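Local structure of lysozyme (Asticcacaulis excentricus, 6H9D) at residues L13-E18 against I34-T39; S25-P28 against W32-G35; L62-A67 against F87-G92; G108-A113 against S144-P149. The protein probably cleaves peptidoglycan as the phage-type muramidase domain of SpmX, a protein linked to cell morphogenesis and stalk synthesis. One frame throughout, in Å; residues are numbered along the deposited sequence. Where two conformers were deposited one is given.

Contact 1: L13-E18 against I34-T39; sequences LIKSFE and IGYGHT. With GOL (glycerol), chain D.
Lys-15 turns its CG anti to its own backbone N (chi1 -170°), and Tyr-36 holds its ring anti to the carbonyl carbon. The two side chains meet with the lysine methylenes over one face of the ring. Lys-15 CG lies 3.5 Å from the centroid of the Tyr-36 ring, 24° off the normal, in a CH-pi contact displaced toward the hydroxyl end. Lys-15 CD continues along that face to 3.2 Å from Tyr-36 OH. A bend at chi3 follows, and NZ ends in a salt bridge to Asp-54. One water joins Lys-15 NZ to Tyr-36 OH, lying in the plane of the ring at its edge. The contact bridges the two lobes of a phage-lysozyme fold. Helix 8-16 comes from the helical side, and Tyr-36 directly follows strand 32-35 of the small beta lobe. Beyond the helix, Glu-18 packs its CB obliquely against the ring, 3.6 Å from Tyr-36 CD1. Its carboxylate plane stands 77° from that of the ring. Glu-18 OE2 accepts a hydrogen bond of 2.7 Å from O1 of a glycerol. This glycerol, probably from the crystallisation liquor, lies between Glu-18 and Gly-37.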
loop_
_atom_site.group_PDB
_atom_site.type_symbol
_atom_site.label_atom_id
_atom_site.label_comp_id
_atom_site.label_asym_id
_atom_site.label_seq_id
_atom_site.Cartn_x
_atom_site.Cartn_y
_atom_site.Cartn_z
ATOM N N LEU A 13 1.350 1.014 9.692
ATOM C CA LEU A 13 2.280 1.600 8.733
ATOM C C LEU A 13 1.502 2.262 7.580
ATOM O O LEU A 13 1.717 3.411 7.212
ATOM C CB LEU A 13 3.218 0.512 8.200
ATOM C CG LEU A 13 4.167 1.004 7.106
ATOM C CD1 LEU A 13 5.161 1.986 7.694
ATOM C CD2 LEU A 13 4.896 -0.131 6.411
ATOM N N ILE A 14 0.554 1.518 7.018
ATOM C CA ILE A 14 -0.201 1.974 5.871
ATOM C C ILE A 14 -1.006 3.222 6.244
ATOM O O ILE A 14 -1.019 4.215 5.506
ATOM C CB ILE A 14 -1.066 0.823 5.325
ATOM C CG1 ILE A 14 -0.151 -0.205 4.652
ATOM C CG2 ILE A 14 -2.157 1.332 4.399
ATOM C CD1 ILE A 14 -0.847 -1.445 4.155
ATOM N N LYS A 15 -1.626 3.178 7.420
ATOM C CA LYS A 15 -2.440 4.277 7.903
ATOM C C LYS A 15 -1.574 5.535 8.101
ATOM O O LYS A 15 -2.066 6.645 7.999
ATOM C CB LYS A 15 -3.095 3.814 9.201
ATOM C CG LYS A 15 -4.170 4.702 9.782
ATOM C CD LYS A 15 -4.618 4.196 11.144
ATOM C CE LYS A 15 -5.190 2.801 11.058
ATOM N NZ LYS A 15 -5.724 2.345 12.359
ATOM N N SER A 16 -0.295 5.347 8.420
ATOM C CA SER A 16 0.597 6.443 8.773
ATOM C C SER A 16 0.840 7.334 7.558
ATOM O O SER A 16 1.196 8.481 7.716
ATOM C CB SER A 16 1.901 5.930 9.356
ATOM O OG SER A 16 2.694 5.318 8.350
ATOM N N PHE A 17 0.608 6.810 6.349
ATOM C CA PHE A 17 0.799 7.566 5.132
ATOM C C PHE A 17 -0.504 8.246 4.699
ATOM O O PHE A 17 -0.529 8.948 3.692
ATOM C CB PHE A 17 1.345 6.673 4.003
ATOM C CG PHE A 17 2.589 5.910 4.365
ATOM C CD1 PHE A 17 3.720 6.583 4.786
ATOM C CD2 PHE A 17 2.636 4.523 4.294
ATOM C CE1 PHE A 17 4.852 5.881 5.164
ATOM C CE2 PHE A 17 3.786 3.830 4.629
ATOM C CZ PHE A 17 4.893 4.518 5.072
ATOM N N GLU A 18 -1.575 7.960 5.425
ATOM C CA GLU A 18 -2.927 8.447 5.084
ATOM C C GLU A 18 -3.418 9.452 6.123
ATOM O O GLU A 18 -2.997 9.384 7.261
ATOM C CB GLU A 18 -3.905 7.277 5.097
ATOM C CG GLU A 18 -3.497 6.124 4.212
ATOM C CD GLU A 18 -3.812 6.402 2.763
ATOM O OE1 GLU A 18 -4.650 7.250 2.523
ATOM O OE2 GLU A 18 -3.189 5.798 1.901
ATOM N N ILE A 34 -14.153 8.646 2.370
ATOM C CA ILE A 34 -14.168 8.776 3.814
ATOM C C ILE A 34 -13.011 7.958 4.398
ATOM O O ILE A 34 -12.435 7.099 3.726
ATOM C CB ILE A 34 -15.538 8.345 4.373
ATOM C CG1 ILE A 34 -15.802 8.954 5.751
ATOM C CG2 ILE A 34 -15.674 6.815 4.394
ATOM C CD1 ILE A 34 -17.242 8.805 6.234
ATOM N N GLY A 35 -12.696 8.220 5.661
ATOM C CA GLY A 35 -11.729 7.412 6.378
ATOM C C GLY A 35 -10.351 7.633 5.785
ATOM O O GLY A 35 -9.941 8.781 5.601
ATOM N N TYR A 36 -9.658 6.539 5.451
ATOM C CA TYR A 36 -8.340 6.591 4.843
ATOM C C TYR A 36 -8.442 6.309 3.340
ATOM O O TYR A 36 -7.969 5.297 2.875
ATOM C CB TYR A 36 -7.414 5.581 5.523
ATOM C CG TYR A 36 -7.263 5.801 7.005
ATOM C CD1 TYR A 36 -6.577 6.899 7.507
ATOM C CD2 TYR A 36 -7.817 4.916 7.904
ATOM C CE1 TYR A 36 -6.464 7.112 8.872
ATOM C CE2 TYR A 36 -7.709 5.107 9.267
ATOM C CZ TYR A 36 -7.051 6.221 9.752
ATOM O OH TYR A 36 -6.934 6.371 11.096
ATOM N N GLY A 37 -9.148 7.182 2.632
ATOM C CA GLY A 37 -9.325 7.089 1.175
ATOM C C GLY A 37 -10.318 6.025 0.759
ATOM O O GLY A 37 -10.214 5.562 -0.347
ATOM N N HIS A 38 -11.254 5.673 1.631
ATOM C CA HIS A 38 -12.250 4.619 1.322
ATOM C C HIS A 38 -13.367 5.175 0.435
ATOM O O HIS A 38 -13.813 6.269 0.708
ATOM C CB HIS A 38 -12.791 3.986 2.600
ATOM C CG HIS A 38 -13.855 2.985 2.332
ATOM N ND1 HIS A 38 -13.578 1.711 1.974
ATOM C CD2 HIS A 38 -15.188 3.089 2.296
ATOM C CE1 HIS A 38 -14.689 1.067 1.776
ATOM N NE2 HIS A 38 -15.671 1.879 1.962
ATOM N N THR A 39 -13.823 4.403 -0.547
ATOM C CA THR A 39 -14.885 4.899 -1.447
ATOM C C THR A 39 -16.013 3.891 -1.680
ATOM O O THR A 39 -17.119 4.318 -1.784
ATOM C CB THR A 39 -14.309 5.245 -2.821
ATOM O OG1 THR A 39 -13.684 4.083 -3.345
ATOM C CG2 THR A 39 -13.328 6.396 -2.790
HETATM C C1 GOL D . -5.149 5.598 -0.307
HETATM O O1 GOL D . -3.872 5.120 -0.648
HETATM C C2 GOL D . -6.033 5.517 -1.505
HETATM O O2 GOL D . -5.926 4.227 -2.064
HETATM C C3 GOL D . -7.431 5.603 -1.001
HETATM O O3 GOL D . -8.174 6.388 -1.918
HETATM O O HOH W 1 -7.853 4.522 12.531
#

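Contact 2: S25-P28 against W32-G35; sequences SQLP and WMIG
Gln-26 lies over one face of the Trp-32 indole, with the amide plane only 25° from the ring plane. The two flat groups are stacked. Gln-26 CB sits 3.6 Å from the centroid of the six-membered ring of Trp-32, just 4° off its normal, as a CH-pi contact over the face. The chain of Gln-26 is extended past CG, with CG anti to the backbone N (chi1 -169°). This carries the amide over the indole until Gln-26 NE2 is 3.5 Å from Trp-32 NE1. NE2 gives its hydrogen bond to Gly-30 O, in the turn between the strands, which helps to hold the amide flat. The opposite face of the hairpin carries Ser-25 and Met-33. There Leu-27, just past its strand, crosses Met-33 at about a right angle. Leu-27 CD2 reaches 3.6 Å from Met-33 CE in one of two modelled conformers, so the place of that methyl is less certain. The backbones form an antiparallel beta hairpin. Ser-25 and Met-33 are its hydrogen-bonded pair: Ser-25 N to Met-33 O is 3.0 Å, and Met-33 N to Ser-25 O is 2.9 Å. Gln-26 and Trp-32 are the non-hydrogen-bonded pair. The chemistry is thus split: paired backbone bonds set the register, while dispersion against the indole covers one face at the protein surface.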
loop_
_atom_site.group_PDB
_atom_site.type_symbol
_atom_site.label_atom_id
_atom_site.label_comp_id
_atom_site.label_asym_id
_atom_site.label_seq_id
_atom_site.Cartn_x
_atom_site.Cartn_y
_atom_site.Cartn_z
ATOM N N SER A 25 -16.551 13.249 1.928
ATOM C CA SER A 25 -16.349 14.389 1.008
ATOM C C SER A 25 -16.498 13.876 -0.427
ATOM O O SER A 25 -16.076 12.764 -0.693
ATOM C CB SER A 25 -15.044 15.072 1.255
ATOM O OG SER A 25 -13.987 14.376 0.650
ATOM N N GLN A 26 -17.062 14.691 -1.310
ATOM C CA GLN A 26 -17.357 14.253 -2.688
ATOM C C GLN A 26 -16.159 14.457 -3.610
ATOM O O GLN A 26 -15.519 15.507 -3.539
ATOM C CB GLN A 26 -18.606 14.961 -3.206
ATOM C CG GLN A 26 -19.128 14.380 -4.504
ATOM C CD GLN A 26 -20.543 14.818 -4.764
ATOM O OE1 GLN A 26 -20.918 15.929 -4.448
ATOM N NE2 GLN A 26 -21.341 13.938 -5.331
ATOM N N LEU A 27 -15.898 13.457 -4.446
ATOM C CA LEU A 27 -14.806 13.529 -5.434
ATOM C C LEU A 27 -15.358 14.123 -6.727
ATOM O O LEU A 27 -16.568 14.123 -6.905
ATOM C CB LEU A 27 -14.278 12.119 -5.697
ATOM C CG LEU A 27 -13.921 11.291 -4.469
ATOM C CD1 LEU A 27 -13.889 9.823 -4.828
ATOM C CD2 LEU A 27 -12.591 11.719 -3.899
ATOM N N PRO A 28 -14.505 14.630 -7.629
ATOM C CA PRO A 28 -14.950 15.154 -8.928
ATOM C C PRO A 28 -15.944 14.255 -9.678
ATOM O O PRO A 28 -16.934 14.744 -10.201
ATOM C CB PRO A 28 -13.626 15.263 -9.700
ATOM C CG PRO A 28 -12.627 15.611 -8.625
ATOM C CD PRO A 28 -13.054 14.772 -7.433
ATOM N N TRP A 32 -18.141 9.430 -3.206
ATOM C CA TRP A 32 -17.783 9.938 -1.900
ATOM C C TRP A 32 -16.575 9.183 -1.346
ATOM O O TRP A 32 -16.371 8.006 -1.653
ATOM C CB TRP A 32 -18.997 9.883 -0.976
ATOM C CG TRP A 32 -20.077 10.803 -1.456
ATOM C CD1 TRP A 32 -20.980 10.567 -2.452
ATOM C CD2 TRP A 32 -20.325 12.149 -1.004
ATOM N NE1 TRP A 32 -21.769 11.668 -2.647
ATOM C CE2 TRP A 32 -21.404 12.647 -1.763
ATOM C CE3 TRP A 32 -19.740 12.975 -0.041
ATOM C CZ2 TRP A 32 -21.907 13.935 -1.583
ATOM C CZ3 TRP A 32 -20.248 14.244 0.149
ATOM C CH2 TRP A 32 -21.311 14.717 -0.620
ATOM N N MET A 33 -15.765 9.891 -0.552
ATOM C CA MET A 33 -14.578 9.348 0.068
ATOM C C MET A 33 -14.664 9.594 1.579
ATOM O O MET A 33 -15.175 10.613 2.010
ATOM C CB MET A 33 -13.318 10.009 -0.501
ATOM C CG MET A 33 -12.025 9.243 -0.213
ATOM S SD MET A 33 -10.526 9.781 -1.143
ATOM C CE MET A 33 -10.667 8.879 -2.685
ATOM N N ILE A 34 -14.153 8.646 2.370
ATOM C CA ILE A 34 -14.168 8.776 3.814
ATOM C C ILE A 34 -13.011 7.958 4.398
ATOM O O ILE A 34 -12.435 7.099 3.726
ATOM C CB ILE A 34 -15.538 8.345 4.373
ATOM C CG1 ILE A 34 -15.802 8.954 5.751
ATOM C CG2 ILE A 34 -15.674 6.815 4.394
ATOM C CD1 ILE A 34 -17.242 8.805 6.234
ATOM N N GLY A 35 -12.696 8.220 5.661
ATOM C CA GLY A 35 -11.729 7.412 6.378
ATOM C C GLY A 35 -10.351 7.633 5.785
ATOM O O GLY A 35 -9.941 8.781 5.601
#

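Contact 3: L62-A67 against F87-G92; sequences LPIVEA and FCFNIG
Ile-64 meets Cys-88 and Phe-89 through separate branches. Its CG2 is anti to the backbone N and lies 3.7 Å from Cys-88 CB, with Cys-88 SG at 3.8 Å from the same methyl. Ile-64 CG2 also comes 3.7 Å from Phe-89 N, so this methyl rests on the helix backbone as well as on the cysteine. The other branch, CG1, takes the place beside the backbone N (chi1 -46°). It lies 3.8 Å from Phe-89 CD1. The Ile-64 side chain and that of Phe-89 cross at about a right angle, and the approach to the ring is oblique. Ile-64 CD1 lies 4.0 Å from Phe-89 CA. The side-chain contacts across the pair are apolar.

A second shell fixes these groups. Phe-89 also packs on Leu-57 and Leu-61, earlier in helix 50-71, and on Glu-18. Cys-88 touches Val-68 of that helix, and Ile-93 and Phe-96 of helix 93-97. Ala-67, one turn after Ile-64, touches Ile-93 too. Helix 50-71 is kinked here, because the N atoms of Pro-63 and Ile-64 make no bond to the preceding turn. Helix 78-91 ends just beyond the contact at Gly-92, which has positive phi. The result is buried helix-helix packing between the long helix that links the two lobes, as in T4-type lysozymes, and a core helix of the larger, helical lobe.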
loop_
_atom_site.group_PDB
_atom_site.type_symbol
_atom_site.label_atom_id
_atom_site.label_comp_id
_atom_site.label_asym_id
_atom_site.label_seq_id
_atom_site.Cartn_x
_atom_site.Cartn_y
_atom_site.Cartn_z
ATOM N N LEU A 62 -8.003 -5.976 1.529
ATOM C CA LEU A 62 -8.299 -7.390 1.274
ATOM C C LEU A 62 -7.772 -7.816 -0.090
ATOM O O LEU A 62 -7.085 -8.824 -0.162
ATOM C CB LEU A 62 -9.802 -7.669 1.375
ATOM C CG LEU A 62 -10.380 -7.706 2.789
ATOM C CD1 LEU A 62 -11.901 -7.843 2.748
ATOM C CD2 LEU A 62 -9.772 -8.836 3.609
ATOM N N PRO A 63 -8.079 -7.123 -1.210
ATOM C CA PRO A 63 -7.568 -7.525 -2.511
ATOM C C PRO A 63 -6.053 -7.370 -2.662
ATOM O O PRO A 63 -5.440 -8.088 -3.457
ATOM C CB PRO A 63 -8.295 -6.649 -3.524
ATOM C CG PRO A 63 -8.835 -5.493 -2.712
ATOM C CD PRO A 63 -9.023 -5.999 -1.308
ATOM N N ILE A 64 -5.453 -6.462 -1.892
ATOM C CA ILE A 64 -3.978 -6.346 -1.882
ATOM C C ILE A 64 -3.369 -7.585 -1.213
ATOM O O ILE A 64 -2.368 -8.119 -1.715
ATOM C CB ILE A 64 -3.499 -5.063 -1.174
ATOM C CG1 ILE A 64 -4.289 -3.815 -1.617
ATOM C CG2 ILE A 64 -2.003 -4.913 -1.388
ATOM C CD1 ILE A 64 -4.202 -3.537 -3.098
ATOM N N VAL A 65 -3.902 -7.956 -0.045
ATOM C CA VAL A 65 -3.470 -9.143 0.699
ATOM C C VAL A 65 -3.584 -10.385 -0.210
ATOM O O VAL A 65 -2.667 -11.218 -0.264
ATOM C CB VAL A 65 -4.262 -9.290 2.013
ATOM C CG1 VAL A 65 -4.124 -10.668 2.669
ATOM C CG2 VAL A 65 -3.891 -8.198 2.999
ATOM N N GLU A 66 -4.696 -10.484 -0.953
ATOM C CA GLU A 66 -4.911 -11.579 -1.911
ATOM C C GLU A 66 -3.859 -11.541 -3.023
ATOM O O GLU A 66 -3.261 -12.563 -3.325
ATOM C CB GLU A 66 -6.319 -11.493 -2.493
ATOM C CG GLU A 66 -7.365 -11.926 -1.488
ATOM C CD GLU A 66 -7.109 -13.334 -0.973
ATOM O OE1 GLU A 66 -7.091 -14.264 -1.809
ATOM O OE2 GLU A 66 -6.874 -13.491 0.245
ATOM N N ALA A 67 -3.646 -10.356 -3.619
ATOM C CA ALA A 67 -2.721 -10.179 -4.709
ATOM C C ALA A 67 -1.294 -10.574 -4.291
ATOM O O ALA A 67 -0.595 -11.236 -5.046
ATOM C CB ALA A 67 -2.753 -8.761 -5.202
ATOM N N PHE A 87 3.356 -1.559 -0.094
ATOM C CA PHE A 87 3.957 -1.152 -1.343
ATOM C C PHE A 87 2.956 -1.383 -2.494
ATOM O O PHE A 87 2.662 -0.486 -3.262
ATOM C CB PHE A 87 5.256 -1.926 -1.559
ATOM C CG PHE A 87 5.929 -1.638 -2.879
ATOM C CD1 PHE A 87 6.583 -0.439 -3.089
ATOM C CD2 PHE A 87 5.898 -2.566 -3.904
ATOM C CE1 PHE A 87 7.188 -0.171 -4.308
ATOM C CE2 PHE A 87 6.518 -2.302 -5.116
ATOM C CZ PHE A 87 7.157 -1.103 -5.319
ATOM N N CYS A 88 2.382 -2.582 -2.523
ATOM C CA CYS A 88 1.405 -2.976 -3.521
ATOM C C CYS A 88 0.141 -2.108 -3.437
ATOM O O CYS A 88 -0.369 -1.698 -4.459
ATOM C CB CYS A 88 1.064 -4.452 -3.399
ATOM S SG CYS A 88 -0.087 -4.956 -4.710
ATOM N N PHE A 89 -0.310 -1.767 -2.220
ATOM C CA PHE A 89 -1.420 -0.850 -2.019
ATOM C C PHE A 89 -1.122 0.504 -2.662
ATOM O O PHE A 89 -1.988 1.128 -3.281
ATOM C CB PHE A 89 -1.729 -0.688 -0.524
ATOM C CG PHE A 89 -2.942 0.140 -0.193
ATOM C CD1 PHE A 89 -4.184 -0.172 -0.722
ATOM C CD2 PHE A 89 -2.847 1.230 0.661
ATOM C CE1 PHE A 89 -5.300 0.586 -0.411
ATOM C CE2 PHE A 89 -3.961 1.999 0.963
ATOM C CZ PHE A 89 -5.196 1.660 0.454
ATOM N N ASN A 90 0.119 0.970 -2.509
ATOM C CA ASN A 90 0.496 2.292 -2.938
ATOM C C ASN A 90 0.607 2.338 -4.472
ATOM O O ASN A 90 0.159 3.293 -5.079
ATOM C CB ASN A 90 1.802 2.723 -2.262
ATOM C CG ASN A 90 2.251 4.108 -2.655
ATOM O OD1 ASN A 90 3.406 4.297 -3.014
ATOM N ND2 ASN A 90 1.343 5.065 -2.616
ATOM N N ILE A 91 1.247 1.341 -5.092
ATOM C CA ILE A 91 1.538 1.436 -6.542
ATOM C C ILE A 91 0.422 0.756 -7.355
ATOM O O ILE A 91 0.370 0.905 -8.570
ATOM C CB ILE A 91 2.932 0.889 -6.907
ATOM C CG1 ILE A 91 3.021 -0.632 -6.798
ATOM C CG2 ILE A 91 4.020 1.567 -6.082
ATOM C CD1 ILE A 91 4.179 -1.219 -7.547
ATOM N N GLY A 92 -0.449 0.001 -6.687
ATOM C CA GLY A 92 -1.521 -0.741 -7.353
ATOM C C GLY A 92 -1.091 -2.153 -7.746
ATOM O O GLY A 92 0.068 -2.416 -8.037
#

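Contact 4: G108-A113 against S144-P149; sequences GRVTEA and SLFLTP
Val-110 and Ala-113 lie against Phe-146 and Leu-147, joining two helices of the helical lobe of the phage-lysozyme fold. One is the start of helix 110-116, the other the end of helix 133-146. The apolar contacts centre on the ring of Phe-146. CG of Phe-146 is anti to its backbone N (chi1 -178°), which sends the ring toward the shorter helix. Val-110 CG1 sits 3.5 Å from Phe-146 CE2. The same methyl is 3.8 Å from Leu-147 CD2, and the side chains of Val-110 and Leu-147 run past each other in opposite directions. Ala-113, one turn on, places its CB obliquely to the ring, 4.1 Å from Phe-146 CZ. Phe-146 also touches Ala-83 of helix 78-91.

The polar bonds do not cross between the segments. Gly-108 closes the preceding helix in a Schellman motif, and Arg-109 then takes the N-cap position of the next. Arg-109 forms a salt bridge with Glu-107 and a long one with Glu-112. After helix 133-146, Thr-148 OG1 donates to Ser-144 O at 2.7 Å, from above the carbonyl plane. Between the segments a backbone oxygen also meets the ring: Val-110 O lies at its edge, near the plane, 3.3 Å from Phe-146 CE2.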
loop_
_atom_site.group_PDB
_atom_site.type_symbol
_atom_site.label_atom_id
_atom_site.label_comp_id
_atom_site.label_asym_id
_atom_site.label_seq_id
_atom_site.Cartn_x
_atom_site.Cartn_y
_atom_site.Cartn_z
ATOM N N GLY A 108 14.317 -14.601 -4.806
ATOM C CA GLY A 108 14.958 -14.744 -3.483
ATOM C C GLY A 108 16.039 -13.692 -3.237
ATOM O O GLY A 108 16.914 -13.856 -2.401
ATOM N N ARG A 109 16.004 -12.595 -3.996
ATOM C CA ARG A 109 16.982 -11.513 -3.883
ATOM C C ARG A 109 16.349 -10.358 -3.099
ATOM O O ARG A 109 15.976 -9.341 -3.662
ATOM C CB ARG A 109 17.482 -11.141 -5.281
ATOM C CG ARG A 109 17.869 -12.359 -6.123
ATOM C CD ARG A 109 19.096 -12.212 -7.008
ATOM N NE ARG A 109 18.837 -11.516 -8.259
ATOM C CZ ARG A 109 19.308 -10.317 -8.573
ATOM N NH1 ARG A 109 20.093 -9.671 -7.728
ATOM N NH2 ARG A 109 18.993 -9.768 -9.729
ATOM N N VAL A 110 16.259 -10.550 -1.777
ATOM C CA VAL A 110 15.546 -9.691 -0.852
ATOM C C VAL A 110 16.132 -8.272 -0.873
ATOM O O VAL A 110 15.386 -7.283 -0.955
ATOM C CB VAL A 110 15.559 -10.336 0.552
ATOM C CG1 VAL A 110 15.107 -9.401 1.656
ATOM C CG2 VAL A 110 14.711 -11.589 0.572
ATOM N N THR A 111 17.467 -8.169 -0.825
ATOM C CA THR A 111 18.131 -6.884 -0.803
ATOM C C THR A 111 17.834 -6.096 -2.079
ATOM O O THR A 111 17.607 -4.877 -2.040
ATOM C CB THR A 111 19.648 -7.006 -0.584
ATOM O OG1 THR A 111 19.871 -7.643 0.671
ATOM C CG2 THR A 111 20.311 -5.655 -0.523
ATOM N N GLU A 112 17.853 -6.792 -3.218
ATOM C CA GLU A 112 17.630 -6.157 -4.515
ATOM C C GLU A 112 16.162 -5.720 -4.626
ATOM O O GLU A 112 15.852 -4.709 -5.242
ATOM C CB GLU A 112 18.005 -7.120 -5.644
ATOM C CG GLU A 112 19.501 -7.322 -5.830
ATOM C CD GLU A 112 20.242 -8.101 -4.751
ATOM O OE1 GLU A 112 19.617 -8.934 -4.014
ATOM O OE2 GLU A 112 21.460 -7.849 -4.622
ATOM N N ALA A 113 15.265 -6.518 -4.043
ATOM C CA ALA A 113 13.838 -6.159 -4.007
ATOM C C ALA A 113 13.671 -4.821 -3.286
ATOM O O ALA A 113 13.014 -3.897 -3.783
ATOM C CB ALA A 113 13.048 -7.242 -3.329
ATOM N N SER A 144 12.598 -0.372 5.391
ATOM C CA SER A 144 13.016 -0.668 6.781
ATOM C C SER A 144 12.271 -1.891 7.306
ATOM O O SER A 144 12.902 -2.843 7.755
ATOM C CB SER A 144 12.831 0.491 7.714
ATOM O OG SER A 144 13.824 1.471 7.473
ATOM N N LEU A 145 10.942 -1.869 7.198
ATOM C CA LEU A 145 10.140 -2.988 7.687
ATOM C C LEU A 145 10.495 -4.256 6.907
ATOM O O LEU A 145 10.699 -5.328 7.491
ATOM C CB LEU A 145 8.647 -2.659 7.543
ATOM C CG LEU A 145 7.680 -3.757 8.006
ATOM C CD1 LEU A 145 7.898 -4.068 9.493
ATOM C CD2 LEU A 145 6.233 -3.355 7.776
ATOM N N PHE A 146 10.517 -4.129 5.574
ATOM C CA PHE A 146 10.750 -5.246 4.670
ATOM C C PHE A 146 12.011 -6.016 5.082
ATOM O O PHE A 146 12.032 -7.246 4.991
ATOM C CB PHE A 146 10.907 -4.763 3.226
ATOM C CG PHE A 146 11.106 -5.870 2.219
ATOM C CD1 PHE A 146 10.028 -6.632 1.767
ATOM C CD2 PHE A 146 12.364 -6.139 1.705
ATOM C CE1 PHE A 146 10.209 -7.648 0.840
ATOM C CE2 PHE A 146 12.542 -7.141 0.763
ATOM C CZ PHE A 146 11.473 -7.910 0.344
ATOM N N LEU A 147 13.059 -5.279 5.487
ATOM C CA LEU A 147 14.359 -5.846 5.788
ATOM C C LEU A 147 14.543 -6.110 7.297
ATOM O O LEU A 147 15.620 -6.399 7.711
ATOM C CB LEU A 147 15.434 -4.873 5.280
ATOM C CG LEU A 147 15.510 -4.700 3.768
ATOM C CD1 LEU A 147 16.478 -3.590 3.395
ATOM C CD2 LEU A 147 15.891 -5.996 3.093
ATOM N N THR A 148 13.491 -5.996 8.115
ATOM C CA THR A 148 13.569 -6.377 9.541
ATOM C C THR A 148 13.176 -7.848 9.688
ATOM O O THR A 148 12.082 -8.253 9.289
ATOM C CB THR A 148 12.662 -5.494 10.402
ATOM O OG1 THR A 148 12.973 -4.121 10.144
ATOM C CG2 THR A 148 12.759 -5.803 11.883
ATOM N N PRO A 149 14.055 -8.720 10.236
ATOM C CA PRO A 149 13.715 -10.140 10.423
ATOM C C PRO A 149 12.386 -10.423 11.147
ATOM O O PRO A 149 12.090 -9.722 12.130
ATOM C CB PRO A 149 14.870 -10.636 11.306
ATOM C CG PRO A 149 16.054 -9.750 10.924
ATOM C CD PRO A 149 15.437 -8.396 10.635
#

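Overall arrangement
Contacts 1 and 2 share Ile-34 and Gly-35 of strand 32-35, and their centres are about 12 Å apart. Segment 25-28 lies between the two segments of contact 1, and both contacts end on the same stretch of chain. Thr-39 packs on Trp-32, Met-33 and Leu-27. Contact 3 follows, on helices 50-71 and 78-91, and contact 4 comes last, at the C-terminus. Ile-14 and Glu-18 pack on Phe-89, and Leu-13 on Leu-145. The centres of contacts 2 and 4 lie about 35 Å apart, on opposite sides of the chain's centre. Segment 13-18 touches contacts 3 and 4, and segment 34-39 touches contact 2, so contact 1 ties the hairpin to the helical lobe.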